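Local coordinates for molybdopterin-guanine dinucleotide biosynthesis protein B (Bacillus subtilis subsp. spizizenii, PDB 4OYH) that probably binds GTP and hydrolyses it weakly, and may serve as an adapter in making and using the molybdopterin guanine dinucleotide form of the molybdenum cofactor, at residues A[13-18]-A[105-110]; A[42-47]-A[109-114]; A[118-123]-A[134-139]. The protein carries 2 engineered substitutions. One frame throughout, in Å; residues are numbered along the deposited sequence.

Contact 1. Residues A[13-18]-A[105-110]; sequences VQVVGF and CLLIEG
V15 is gripped at both backbone polar atoms by 105-110: its N donates to I108 O at 2.7 Å, and its O accepts from G110 N at 2.9 Å in an almost straight bond (171° at the hydrogen). Two residues earlier V13 N reaches L106 O (3.1 Å) and V13 O receives I108 N (2.9 Å). The result is a parallel beta ladder between strands 12-16 and 105-109, neighbours inside the central sheet of the P-loop NTPase fold; their short axes run 16° from parallel. Q14 adds a side-chain link. CG lies beside the backbone N (chi1 -46°), and the extended chain beyond it carries NE2 to G110 O at 2.8 Å, a weak, bent bond. The stronger partner of NE2 is F111 O, while OE1 takes a weak bond from Y116 N, so the buried amide is held at both ends by the loop after strand 105-109. G110 closes the ladder with backbone angles at which a side chain would jam against the preceding carbonyl oxygen. On one face of the sheet Q14 and I108 lie side by side and point the same way, Q14 CG resting 4.0 Å from I108 CB. V13, V15, L107 and E109 occupy the other face, where I27 of helix 23-35 packs on the last three. There V15 slants across L107, whose CD2 comes 4.1 Å from V15 CG2 and 3.6 Å from V13 O.

Contact 2. Residues A[42-47]-A[109-114]; sequences GCLKHH and EGFKKA. With SO4 (sulfate ion), chain G.
Backbone bonds from E109 N to L44 O (2.6 Å) and from H46 N to E109 O (3.0 Å) set K45 opposite E109 in a parallel bridge, the last rung between strands 41-46 and 105-109 in this P-loop NTPase sheet. Strand 41-46 also pairs with a parallel strand of the second subunit, so the sheet runs on through the dimer. K45 and E109 lie side by side, K45 CE 3.8 Å from E109 OE1, but NZ stays too far for a salt bridge; OE1 makes a long, weak ion pair with K23. H46 CB lies over one face of the F111 ring, 3.6 Å from the centroid; with CG anti to the backbone N (chi1 -166°) the imidazole is carried on across F111 CZ and CE1, the two planes oblique at 33°. L44 CD2 touches F111 CE2 at 3.9 Å. With an alanine at H46, the F111 ring would probably lose cover over CE1 and CZ, and E76 O of the second subunit its weak bond from ND1. A sulfate sits by the type I turn F111 to A114: K112 N donates to O4, F111 N weakly to O2, and sulfate O1 lies at the H46 ring edge, near its plane, 3.1 Å from CD2.

Contact 3. Residues A[118-123]-A[134-139]; sequences KVVILS and VNTIAI. With SO4 (sulfate ion), chain H.
K118 curls over the residues that lead into the neighbouring strand: CG sits between the backbone N and the carbonyl carbon (chi1 42°), and further turns about the CG-CD and CD-CE bonds bring NZ to V134 O at 2.7 Å. The contact joins the two parallel strands of a beta-alpha-beta unit, 118-122 and 136-141, linked through helix 127-130. A114 O and Y116 O also accept from NZ, so this buried ammonium group ties together three backbone carbonyls, with T133 OG1 as a weak fourth partner. On the face shared with K118, V120 meets T136 at about a right angle, CG2 to CG2 at 3.7 Å. Further along, L122 slants across I139, its CD2 3.6 Å from I139 CG2, while L128 of helix 127-130 packs against both V120 and L122. V119 points to the other face. Its CG2, beside the backbone N, touches both I137 CG1 and A138 CB, each at 4.1 Å, with I137 turned roughly at right angles to it. Two residues, I137 and A138, thus stand where strand 118-122 spends one, V119; the slip is a beta bulge, and I137 departs from strand geometry there (psi -9°). The backbone bonds follow this shift: I137 N donates to K118 O (2.9 Å), whereas V120 N donates to A138 O (3.1 Å), both nearly straight, after a more bent bond from K118 N to N135 O. Where the second strand begins, two successive amides hold a sulfate, N135 N on O2 at 2.9 Å and T136 N on O3 at 3.0 Å.

How the contacts relate
From the N terminus, strand 12-16 comes first and leads into the P-loop; contact 1 closes the long loop from there to strand 105-109. Contact 2 opens at strand 41-46, inside that span, and closes on 109-114, sharing E109 and G110 with contact 1, so the two overlap on one stretch and bind its opposite edges. Contact 3 follows in series, a short closure round helix 127-130. Strand 118-122 returns to the far side of strand 12-16, where Q14 O bonds V119 N and V16 O bonds I121 N. Together with these bonds, the contacts join five adjacent strands, in the order 41-46, 105-109, 12-16, 118-122, 136-141, in one parallel sheet.

Contact 1. Residues A[13-18]-A[105-110]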
# COMPACT_ATOMS: atom_id res chain seq x y z
N VAL A 13 3.42 -17.84 -9.01
CA VAL A 13 4.73 -18.15 -9.52
C VAL A 13 5.74 -17.13 -9.06
O VAL A 13 5.48 -15.92 -8.97
CB VAL A 13 4.74 -18.23 -11.02
CG1 VAL A 13 6.09 -18.69 -11.50
CG2 VAL A 13 3.66 -19.20 -11.47
N GLN A 14 6.93 -17.64 -8.76
CA GLN A 14 8.01 -16.76 -8.38
C GLN A 14 9.12 -16.68 -9.46
O GLN A 14 9.31 -17.58 -10.29
CB GLN A 14 8.62 -17.20 -7.07
CG GLN A 14 7.69 -17.52 -5.97
CD GLN A 14 8.42 -18.02 -4.72
OE1 GLN A 14 8.11 -19.09 -4.17
NE2 GLN A 14 9.36 -17.23 -4.25
N VAL A 15 9.84 -15.58 -9.40
CA VAL A 15 11.07 -15.39 -10.16
C VAL A 15 12.23 -15.08 -9.21
O VAL A 15 12.17 -14.13 -8.41
CB VAL A 15 10.95 -14.26 -11.17
CG1 VAL A 15 12.25 -14.12 -11.94
CG2 VAL A 15 9.79 -14.55 -12.10
N VAL A 16 13.26 -15.92 -9.27
CA VAL A 16 14.42 -15.80 -8.41
C VAL A 16 15.68 -15.85 -9.26
O VAL A 16 15.71 -16.48 -10.30
CB VAL A 16 14.48 -16.88 -7.32
CG1 VAL A 16 13.21 -16.92 -6.55
CG2 VAL A 16 14.82 -18.21 -7.88
N GLY A 17 16.72 -15.19 -8.77
CA GLY A 17 17.92 -14.93 -9.56
C GLY A 17 18.71 -13.82 -8.85
O GLY A 17 18.11 -12.94 -8.24
N PHE A 18 20.05 -13.90 -8.89
CA PHE A 18 20.93 -12.80 -8.45
C PHE A 18 20.62 -11.48 -9.14
O PHE A 18 20.01 -11.43 -10.22
CB PHE A 18 22.42 -13.16 -8.68
CG PHE A 18 22.89 -14.30 -7.79
CD1 PHE A 18 22.93 -14.14 -6.43
CD2 PHE A 18 23.23 -15.52 -8.31
CE1 PHE A 18 23.32 -15.16 -5.62
CE2 PHE A 18 23.63 -16.53 -7.49
CZ PHE A 18 23.66 -16.35 -6.15
N CYS A 105 -4.28 -13.94 -8.97
CA CYS A 105 -3.04 -14.69 -8.92
C CYS A 105 -1.87 -13.76 -8.61
O CYS A 105 -2.06 -12.56 -8.45
CB CYS A 105 -2.82 -15.43 -10.23
SG CYS A 105 -2.92 -14.37 -11.68
N LEU A 106 -0.67 -14.31 -8.50
CA LEU A 106 0.44 -13.50 -8.01
C LEU A 106 1.79 -13.92 -8.56
O LEU A 106 2.18 -15.09 -8.54
CB LEU A 106 0.43 -13.52 -6.49
CG LEU A 106 1.59 -12.82 -5.78
CD1 LEU A 106 1.61 -11.27 -6.05
CD2 LEU A 106 1.53 -13.14 -4.33
N LEU A 107 2.47 -12.90 -9.09
CA LEU A 107 3.86 -12.95 -9.53
C LEU A 107 4.72 -12.41 -8.41
O LEU A 107 4.52 -11.28 -7.97
CB LEU A 107 4.09 -12.11 -10.79
CG LEU A 107 4.82 -12.65 -12.02
CD1 LEU A 107 5.42 -11.53 -12.80
CD2 LEU A 107 5.84 -13.65 -11.69
N ILE A 108 5.68 -13.20 -7.94
CA ILE A 108 6.59 -12.72 -6.89
C ILE A 108 8.03 -12.64 -7.44
O ILE A 108 8.52 -13.61 -8.03
CB ILE A 108 6.58 -13.64 -5.68
CG1 ILE A 108 5.12 -13.90 -5.23
CG2 ILE A 108 7.47 -13.06 -4.61
CD1 ILE A 108 4.97 -14.39 -3.84
N GLU A 109 8.69 -11.49 -7.26
CA GLU A 109 10.14 -11.41 -7.44
C GLU A 109 10.82 -11.68 -6.08
O GLU A 109 10.58 -10.94 -5.13
CB GLU A 109 10.53 -10.04 -8.02
CG GLU A 109 12.02 -9.68 -7.99
CD GLU A 109 12.35 -8.38 -8.75
OE1 GLU A 109 13.45 -7.82 -8.54
OE2 GLU A 109 11.54 -7.92 -9.57
N GLY A 110 11.67 -12.72 -5.97
CA GLY A 110 12.34 -13.02 -4.68
C GLY A 110 11.68 -14.05 -3.74
O GLY A 110 10.95 -14.89 -4.24

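Contact 2. Residues A[42-47]-A[109-114]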
# COMPACT_ATOMS: atom_id res chain seq x y z
N GLY A 42 -1.30 -9.82 -9.54
CA GLY A 42 -0.56 -8.93 -8.68
C GLY A 42 0.93 -9.17 -8.84
O GLY A 42 1.35 -10.13 -9.43
N CYS A 43 1.71 -8.27 -8.28
CA CYS A 43 3.15 -8.35 -8.34
C CYS A 43 3.74 -7.96 -6.99
O CYS A 43 3.31 -6.99 -6.34
CB CYS A 43 3.72 -7.47 -9.46
SG CYS A 43 5.31 -8.09 -10.01
N LEU A 44 4.68 -8.75 -6.54
CA LEU A 44 5.30 -8.54 -5.23
C LEU A 44 6.81 -8.79 -5.33
O LEU A 44 7.30 -9.81 -5.88
CB LEU A 44 4.65 -9.41 -4.18
CG LEU A 44 5.34 -9.37 -2.80
CD1 LEU A 44 5.12 -8.05 -2.14
CD2 LEU A 44 4.87 -10.51 -1.87
N LYS A 45 7.52 -7.78 -4.87
CA LYS A 45 8.98 -7.78 -4.89
C LYS A 45 9.45 -7.79 -3.47
O LYS A 45 9.03 -6.93 -2.69
CB LYS A 45 9.51 -6.54 -5.65
CG LYS A 45 10.99 -6.30 -5.46
CD LYS A 45 11.51 -5.23 -6.40
CE LYS A 45 12.96 -4.88 -6.12
NZ LYS A 45 13.18 -3.40 -6.10
N HIS A 46 10.27 -8.77 -3.10
CA HIS A 46 11.01 -8.72 -1.83
C HIS A 46 12.24 -7.82 -1.93
O HIS A 46 12.96 -7.86 -2.93
CB HIS A 46 11.45 -10.11 -1.40
CG HIS A 46 11.90 -10.20 0.02
ND1 HIS A 46 11.23 -9.61 1.07
CD2 HIS A 46 12.96 -10.84 0.58
CE1 HIS A 46 11.85 -9.87 2.20
NE2 HIS A 46 12.91 -10.61 1.93
N HIS A 47 12.48 -7.01 -0.91
CA HIS A 47 13.68 -6.14 -0.88
C HIS A 47 14.43 -6.33 0.43
O HIS A 47 15.11 -7.35 0.63
CB HIS A 47 13.28 -4.69 -1.06
CG HIS A 47 14.35 -3.71 -0.69
ND1 HIS A 47 14.77 -3.52 0.61
CD2 HIS A 47 15.06 -2.84 -1.44
CE1 HIS A 47 15.70 -2.59 0.64
NE2 HIS A 47 15.90 -2.15 -0.59
N GLU A 109 8.69 -11.49 -7.26
CA GLU A 109 10.14 -11.41 -7.44
C GLU A 109 10.82 -11.68 -6.08
O GLU A 109 10.58 -10.94 -5.13
CB GLU A 109 10.53 -10.04 -8.02
CG GLU A 109 12.02 -9.68 -7.99
CD GLU A 109 12.35 -8.38 -8.75
OE1 GLU A 109 13.45 -7.82 -8.54
OE2 GLU A 109 11.54 -7.92 -9.57
N GLY A 110 11.67 -12.72 -5.97
CA GLY A 110 12.34 -13.02 -4.68
C GLY A 110 11.68 -14.05 -3.74
O GLY A 110 10.95 -14.89 -4.24
N PHE A 111 11.85 -13.94 -2.41
CA PHE A 111 11.56 -15.00 -1.39
C PHE A 111 11.93 -16.37 -1.87
O PHE A 111 11.05 -17.28 -1.87
CB PHE A 111 10.08 -15.08 -0.95
CG PHE A 111 9.53 -13.76 -0.49
CD1 PHE A 111 9.62 -13.36 0.89
CD2 PHE A 111 9.04 -12.90 -1.42
CE1 PHE A 111 9.15 -12.05 1.30
CE2 PHE A 111 8.51 -11.59 -1.10
CZ PHE A 111 8.59 -11.17 0.26
N LYS A 112 13.18 -16.57 -2.28
CA LYS A 112 13.69 -17.91 -2.68
C LYS A 112 13.28 -19.08 -1.77
O LYS A 112 13.29 -20.23 -2.18
CB LYS A 112 15.19 -17.93 -2.66
CG LYS A 112 15.89 -16.82 -3.44
CD LYS A 112 17.36 -16.85 -3.19
CE LYS A 112 17.67 -17.01 -1.75
NZ LYS A 112 18.37 -18.32 -1.64
N LYS A 113 13.02 -18.75 -0.51
CA LYS A 113 12.82 -19.72 0.55
C LYS A 113 11.40 -20.25 0.54
O LYS A 113 11.11 -21.24 1.18
CB LYS A 113 13.10 -19.06 1.90
CG LYS A 113 12.12 -17.89 2.26
CD LYS A 113 12.73 -16.46 2.19
CE LYS A 113 11.99 -15.50 3.16
NZ LYS A 113 12.81 -14.36 3.70
N ALA A 114 10.52 -19.53 -0.13
CA ALA A 114 9.11 -19.92 -0.21
C ALA A 114 8.97 -21.20 -1.01
O ALA A 114 9.81 -21.48 -1.87
CB ALA A 114 8.22 -18.77 -0.86
S SO4 G . 15.32 -13.45 -1.28
O1 SO4 G . 15.04 -13.04 0.09
O2 SO4 G . 14.75 -12.52 -2.24
O3 SO4 G . 16.76 -13.51 -1.49
O4 SO4 G . 14.74 -14.77 -1.43

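Contact 3. Residues A[118-123]-A[134-139]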
# COMPACT_ATOMS: atom_id res chain seq x y z
N LYS A 118 8.64 -21.80 -9.05
CA LYS A 118 9.46 -20.65 -9.34
C LYS A 118 10.28 -20.87 -10.55
O LYS A 118 10.56 -21.98 -10.92
CB LYS A 118 10.33 -20.32 -8.15
CG LYS A 118 10.97 -21.48 -7.47
CD LYS A 118 11.61 -21.03 -6.18
CE LYS A 118 10.61 -20.67 -5.10
NZ LYS A 118 10.15 -21.85 -4.31
N VAL A 119 10.58 -19.77 -11.21
CA VAL A 119 11.44 -19.80 -12.37
C VAL A 119 12.78 -19.21 -11.89
O VAL A 119 12.81 -18.21 -11.16
CB VAL A 119 10.78 -19.03 -13.52
CG1 VAL A 119 11.79 -18.56 -14.53
CG2 VAL A 119 9.71 -19.92 -14.17
N VAL A 120 13.88 -19.89 -12.22
CA VAL A 120 15.22 -19.49 -11.76
C VAL A 120 15.96 -18.95 -12.97
O VAL A 120 16.04 -19.63 -13.98
CB VAL A 120 16.01 -20.68 -11.13
CG1 VAL A 120 17.43 -20.26 -10.75
CG2 VAL A 120 15.30 -21.20 -9.91
N ILE A 121 16.45 -17.72 -12.85
CA ILE A 121 17.35 -17.08 -13.82
C ILE A 121 18.81 -17.25 -13.38
O ILE A 121 19.17 -16.86 -12.27
CB ILE A 121 17.14 -15.59 -13.96
CG1 ILE A 121 15.68 -15.19 -13.79
CG2 ILE A 121 17.73 -15.11 -15.30
CD1 ILE A 121 14.77 -15.72 -14.79
N LEU A 122 19.61 -17.89 -14.22
CA LEU A 122 21.04 -18.06 -14.01
C LEU A 122 21.85 -17.13 -14.90
O LEU A 122 21.67 -17.12 -16.12
CB LEU A 122 21.44 -19.50 -14.31
CG LEU A 122 21.44 -20.49 -13.15
CD1 LEU A 122 20.77 -19.96 -11.93
CD2 LEU A 122 20.79 -21.74 -13.58
N SER A 123 22.71 -16.32 -14.29
CA SER A 123 23.69 -15.56 -15.07
C SER A 123 24.85 -16.49 -15.42
O SER A 123 25.41 -16.38 -16.50
CB SER A 123 24.20 -14.32 -14.30
OG SER A 123 25.02 -14.68 -13.20
N VAL A 134 13.23 -25.02 -3.58
CA VAL A 134 12.29 -26.03 -4.04
C VAL A 134 11.26 -25.47 -5.01
O VAL A 134 11.01 -24.27 -5.08
CB VAL A 134 11.56 -26.71 -2.84
CG1 VAL A 134 12.57 -27.19 -1.81
CG2 VAL A 134 10.61 -25.75 -2.18
N ASN A 135 10.71 -26.41 -5.76
CA ASN A 135 9.58 -26.22 -6.63
C ASN A 135 9.95 -25.41 -7.84
O ASN A 135 9.18 -24.57 -8.31
CB ASN A 135 8.41 -25.58 -5.87
CG ASN A 135 7.08 -25.93 -6.51
OD1 ASN A 135 7.03 -26.70 -7.46
ND2 ASN A 135 6.02 -25.37 -5.98
N THR A 136 11.12 -25.72 -8.36
CA THR A 136 11.66 -25.03 -9.51
C THR A 136 11.04 -25.64 -10.75
O THR A 136 11.17 -26.85 -10.93
CB THR A 136 13.19 -25.14 -9.58
OG1 THR A 136 13.75 -24.51 -8.43
CG2 THR A 136 13.74 -24.48 -10.84
N ILE A 137 10.40 -24.84 -11.60
CA ILE A 137 9.65 -25.41 -12.74
C ILE A 137 10.29 -25.09 -14.06
O ILE A 137 9.87 -25.63 -15.11
CB ILE A 137 8.17 -24.95 -12.76
CG1 ILE A 137 8.05 -23.44 -12.73
CG2 ILE A 137 7.44 -25.61 -11.55
CD1 ILE A 137 6.68 -22.88 -13.08
N ALA A 138 11.29 -24.21 -14.00
CA ALA A 138 12.08 -23.89 -15.19
C ALA A 138 13.33 -23.12 -14.88
O ALA A 138 13.43 -22.47 -13.85
CB ALA A 138 11.26 -23.10 -16.16
N ILE A 139 14.27 -23.18 -15.80
CA ILE A 139 15.47 -22.38 -15.70
C ILE A 139 15.61 -21.55 -16.93
O ILE A 139 15.51 -22.05 -18.05
CB ILE A 139 16.72 -23.25 -15.52
CG1 ILE A 139 16.71 -23.89 -14.12
CG2 ILE A 139 18.00 -22.40 -15.69
CD1 ILE A 139 17.39 -25.19 -14.09
S SO4 H . 12.73 -29.24 -7.07
O1 SO4 H . 13.93 -29.65 -6.33
O2 SO4 H . 11.56 -29.11 -6.23
O3 SO4 H . 13.04 -27.93 -7.61
O4 SO4 H . 12.41 -30.18 -8.12